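Local coordinates for protein chitinase A (Cycas revoluta, PDB 4MNK) that probably cleaves chitin as a family 18 glycosyl hydrolase of the plant class V group, and binds N-acetylglucosamine oligosaccharide in its cleft, at residues L31-A36 with V45-G50; A36-P41 with S80-N85. All coordinates share one frame; numbering follows the deposited sequence. Where two conformers were deposited one is given.

In the fold
Both contacts involve the chain that leaves the barrel strand 30-36, and they share A36, the last residue of that strand. Contact 1 is the more buried: the strand end meets the returning arm 45-50, chiefly through A36 and V47, with Y33 and P48 beside them. Contact 2 lies farther out, where 36-41 rests against the first turns of helix 80-90, with L38 as its one buried residue among partly exposed neighbours. Contact 1 mixes apolar side chains with backbone carbonyls, whereas contact 2 is mostly side chain on side chain and sets a methyl beside an amide. In the conformer given, R46 NE forms a salt bridge with E37 OE1 that links the two.

Contact 1: residues L31-A36 with V45-G50; sequences LYYAFA and VRVPPG
A36 and V47 bring the two segments closest together, their CA atoms 4.3 Å apart; the directions of 33-36 and 45-48 differ by 109°, so the loop arm runs nearly across the strand end. The tight part is backbone against small side chains. A36 CA lies 3.5 Å from R46 O, an approach that suits alanine, whose single methyl also meets V45 CG1 at 4.1 Å. P48 CD touches F35 O at 3.5 Å. One branch of V47, CG1, reaches Y33 CE2 at 4.0 Å, the valine lying roughly perpendicular to the tyrosine side chain; Y33 CG stands anti to the backbone N (chi1 -176°), which carries the ring toward the loop. Valine methyls and the ring carbons of Y33 suit this buried side, where the contact between them is apolar.

Toward solvent the packing thins. The partly exposed R46 side chain leads away from the strand, one guanidinium face over P49 CG and its NE turned to E37. The F35 ring also turns from the loop and contacts bound N-acetylglucosamine; the cis peptide between A34 and F35 lies just before it.

In the TIM barrel, strand 30-36 runs parallel to strands 5-11 and 70-77. V47 packs against I73 of the latter, A55 of helix 52-63 and Y110 of helix 93-110, while V45 rests on F99 and L106 of that last helix.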
# COMPACT_ATOMS: atom_id res chain seq x y z
N LEU A 31 4.95 0.78 10.92
CA LEU A 31 4.79 2.01 10.15
C LEU A 31 5.89 2.12 9.11
O LEU A 31 7.07 1.92 9.42
CB LEU A 31 4.78 3.23 11.07
CG LEU A 31 3.52 3.40 11.92
CD1 LEU A 31 3.77 4.37 13.05
CD2 LEU A 31 2.33 3.84 11.05
N TYR A 32 5.49 2.42 7.88
CA TYR A 32 6.41 2.50 6.76
C TYR A 32 6.68 3.95 6.39
O TYR A 32 5.77 4.79 6.37
CB TYR A 32 5.82 1.82 5.53
CG TYR A 32 5.78 0.30 5.52
CD1 TYR A 32 5.19 -0.43 6.55
CD2 TYR A 32 6.29 -0.40 4.43
CE1 TYR A 32 5.14 -1.83 6.50
CE2 TYR A 32 6.23 -1.78 4.38
CZ TYR A 32 5.66 -2.49 5.41
OH TYR A 32 5.61 -3.86 5.32
N TYR A 33 7.95 4.22 6.09
CA TYR A 33 8.38 5.48 5.48
C TYR A 33 8.40 5.28 3.97
O TYR A 33 9.09 4.39 3.47
CB TYR A 33 9.78 5.83 6.00
CG TYR A 33 10.34 7.16 5.53
CD1 TYR A 33 10.42 8.24 6.40
CD2 TYR A 33 10.83 7.32 4.23
CE1 TYR A 33 10.95 9.45 5.99
CE2 TYR A 33 11.35 8.54 3.81
CZ TYR A 33 11.41 9.60 4.70
OH TYR A 33 11.93 10.81 4.31
N ALA A 34 7.65 6.11 3.24
CA ALA A 34 7.55 6.02 1.78
C ALA A 34 8.00 7.35 1.15
O ALA A 34 7.39 8.37 1.44
CB ALA A 34 6.12 5.70 1.38
N PHE A 35 9.04 7.38 0.31
CA PHE A 35 9.82 6.24 -0.17
C PHE A 35 11.29 6.62 -0.25
O PHE A 35 11.63 7.79 -0.49
CB PHE A 35 9.40 5.86 -1.60
CG PHE A 35 7.99 5.37 -1.74
CD1 PHE A 35 7.67 4.04 -1.49
CD2 PHE A 35 6.98 6.24 -2.16
CE1 PHE A 35 6.36 3.58 -1.62
CE2 PHE A 35 5.67 5.78 -2.31
CZ PHE A 35 5.36 4.46 -2.04
N ALA A 36 12.16 5.64 -0.09
CA ALA A 36 13.55 5.78 -0.53
C ALA A 36 13.57 5.62 -2.05
O ALA A 36 12.72 4.93 -2.62
CB ALA A 36 14.42 4.74 0.14
N VAL A 45 20.96 3.09 -3.03
CA VAL A 45 19.64 3.47 -2.53
C VAL A 45 19.76 4.51 -1.41
O VAL A 45 20.66 4.43 -0.58
CB VAL A 45 18.85 2.21 -2.06
CG1 VAL A 45 17.51 2.58 -1.46
CG2 VAL A 45 18.65 1.27 -3.22
N ARG A 46 18.86 5.49 -1.43
CA ARG A 46 18.93 6.62 -0.50
C ARG A 46 17.55 7.26 -0.35
O ARG A 46 16.69 7.11 -1.22
CB ARG A 46 19.91 7.66 -1.04
CG ARG A 46 19.50 8.27 -2.37
CD ARG A 46 20.51 9.26 -2.90
NE ARG A 46 19.98 9.98 -4.05
CZ ARG A 46 20.67 10.85 -4.78
NH1 ARG A 46 20.08 11.46 -5.80
NH2 ARG A 46 21.94 11.12 -4.49
N VAL A 47 17.33 7.99 0.73
CA VAL A 47 16.17 8.87 0.77
C VAL A 47 16.49 10.09 -0.11
O VAL A 47 17.67 10.42 -0.27
CB VAL A 47 15.73 9.30 2.19
CG1 VAL A 47 15.22 8.09 2.97
CG2 VAL A 47 16.86 9.98 2.94
N PRO A 48 15.46 10.72 -0.70
CA PRO A 48 15.72 11.92 -1.50
C PRO A 48 16.64 12.88 -0.74
O PRO A 48 16.33 13.24 0.41
CB PRO A 48 14.33 12.51 -1.68
CG PRO A 48 13.42 11.32 -1.70
CD PRO A 48 14.04 10.33 -0.75
N PRO A 49 17.78 13.27 -1.34
CA PRO A 49 18.67 14.23 -0.68
C PRO A 49 17.91 15.46 -0.18
O PRO A 49 17.04 15.98 -0.88
CB PRO A 49 19.67 14.59 -1.77
CG PRO A 49 19.77 13.33 -2.56
CD PRO A 49 18.37 12.77 -2.60
N GLY A 50 18.23 15.88 1.04
CA GLY A 50 17.50 16.95 1.70
C GLY A 50 16.50 16.46 2.74
O GLY A 50 16.06 17.24 3.58

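Contact 2: residues A36-P41 with S80-N85; sequences AELNAP and SEVRDN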
# COMPACT_ATOMS: atom_id res chain seq x y z
N ALA A 36 12.16 5.64 -0.09
CA ALA A 36 13.55 5.78 -0.53
C ALA A 36 13.57 5.62 -2.05
O ALA A 36 12.72 4.93 -2.62
CB ALA A 36 14.42 4.74 0.14
N GLU A 37 14.55 6.24 -2.69
CA GLU A 37 14.68 6.21 -4.15
C GLU A 37 15.77 5.23 -4.59
O GLU A 37 16.72 4.96 -3.85
CB GLU A 37 14.95 7.61 -4.70
CG GLU A 37 16.29 8.19 -4.31
CD GLU A 37 16.46 9.63 -4.76
OE1 GLU A 37 17.59 10.01 -5.13
OE2 GLU A 37 15.46 10.39 -4.75
N LEU A 38 15.62 4.71 -5.81
CA LEU A 38 16.57 3.73 -6.35
C LEU A 38 17.91 4.34 -6.72
O LEU A 38 18.94 3.68 -6.64
CB LEU A 38 15.96 3.01 -7.56
CG LEU A 38 15.02 1.83 -7.24
CD1 LEU A 38 13.67 2.30 -6.69
CD2 LEU A 38 14.81 0.95 -8.46
N ASN A 39 17.89 5.62 -7.12
CA ASN A 39 19.11 6.36 -7.44
C ASN A 39 19.94 5.71 -8.56
O ASN A 39 21.12 5.41 -8.38
CB ASN A 39 19.95 6.59 -6.16
CG ASN A 39 21.14 7.52 -6.38
OD1 ASN A 39 21.13 8.37 -7.27
ND2 ASN A 39 22.17 7.35 -5.56
N ALA A 40 19.29 5.49 -9.70
CA ALA A 40 19.99 5.09 -10.92
C ALA A 40 20.98 6.20 -11.31
O ALA A 40 20.70 7.37 -11.06
CB ALA A 40 18.99 4.86 -12.04
N PRO A 41 22.12 5.84 -11.94
CA PRO A 41 22.56 4.51 -12.37
C PRO A 41 23.39 3.71 -11.36
O PRO A 41 23.65 2.53 -11.59
CB PRO A 41 23.41 4.83 -13.61
CG PRO A 41 24.03 6.14 -13.28
CD PRO A 41 23.04 6.89 -12.43
N SER A 80 5.86 5.37 -13.41
CA SER A 80 6.68 4.86 -14.51
C SER A 80 8.18 4.94 -14.25
O SER A 80 8.90 4.01 -14.60
CB SER A 80 6.32 5.58 -15.81
OG SER A 80 6.60 6.96 -15.73
N GLU A 81 8.64 6.03 -13.64
CA GLU A 81 10.06 6.24 -13.39
C GLU A 81 10.65 5.15 -12.49
O GLU A 81 11.74 4.63 -12.76
CB GLU A 81 10.31 7.62 -12.80
N VAL A 82 9.93 4.80 -11.43
CA VAL A 82 10.35 3.74 -10.52
C VAL A 82 10.37 2.39 -11.24
O VAL A 82 11.35 1.65 -11.13
CB VAL A 82 9.45 3.67 -9.25
CG1 VAL A 82 9.76 2.41 -8.44
CG2 VAL A 82 9.62 4.92 -8.39
N ARG A 83 9.31 2.09 -11.97
CA ARG A 83 9.22 0.84 -12.72
C ARG A 83 10.38 0.70 -13.71
O ARG A 83 11.00 -0.36 -13.81
CB ARG A 83 7.87 0.75 -13.44
CG ARG A 83 7.61 -0.57 -14.16
CD ARG A 83 6.50 -0.43 -15.18
NE ARG A 83 6.81 0.62 -16.15
CZ ARG A 83 5.91 1.23 -16.92
NH1 ARG A 83 4.63 0.91 -16.85
NH2 ARG A 83 6.30 2.18 -17.77
N ASP A 84 10.68 1.79 -14.43
CA ASP A 84 11.80 1.82 -15.37
C ASP A 84 13.13 1.54 -14.67
O ASP A 84 13.96 0.78 -15.18
CB ASP A 84 11.90 3.18 -16.07
CG ASP A 84 10.71 3.48 -16.97
OD1 ASP A 84 9.92 2.57 -17.28
OD2 ASP A 84 10.57 4.66 -17.37
N ASN A 85 13.31 2.15 -13.50
CA ASN A 85 14.53 1.97 -12.72
C ASN A 85 14.70 0.54 -12.20
O ASN A 85 15.80 -0.00 -12.28
CB ASN A 85 14.61 3.00 -11.59
CG ASN A 85 15.02 4.37 -12.09
OD1 ASN A 85 15.54 4.51 -13.19
ND2 ASN A 85 14.81 5.38 -11.26
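The backbones of A36-P41 and S80-N85 stay well apart, the nearest CA atoms being those of A40 and N85 at 6.5 Å, and side chains bridge the interval between an irregular loop and the first turns of a helix. Within that helix, D84 N and N85 N bond back to S80 O and E81 O in the regular i to i-4 pattern. V82 and N85 are the helix residues that meet the loop.

L38 is the chief contributor from the loop. Its CB points toward the helix, and the two methyls at its fork divide the work: CD2 lies 3.7 Å from N85 CB, and CD1 approaches V82 CG1 at 4.3 Å. Leucine suits this position because a forked, flexible apolar chain can touch two residues about one helical turn apart. The leucine and the asparagine run antiparallel alongside each other, and the leucine meets the aliphatic base of the asparagine. N85 has CG anti to its carbonyl carbon (chi1 -77°), an arrangement that sets the amide beside A40, where A40 CB lies 3.7 Å from N85 OD1. This is packing of a methyl against an amide; N85 OD1 also accepts a weak hydrogen bond from K88. An asparagine fits such a boundary, giving the loop its CB while keeping a polar end beside the partly exposed A40.

Farther along the loop, N39 ND2 bonds to E44 O, and P41, which follows a cis peptide, has its carbonyl O bonded to R98 NH2 of helix 93-110. L38 also touches F43 and I75 of strand 70-77, so one leucine joins the loop to both helix 80-90 and the strand that precedes that helix.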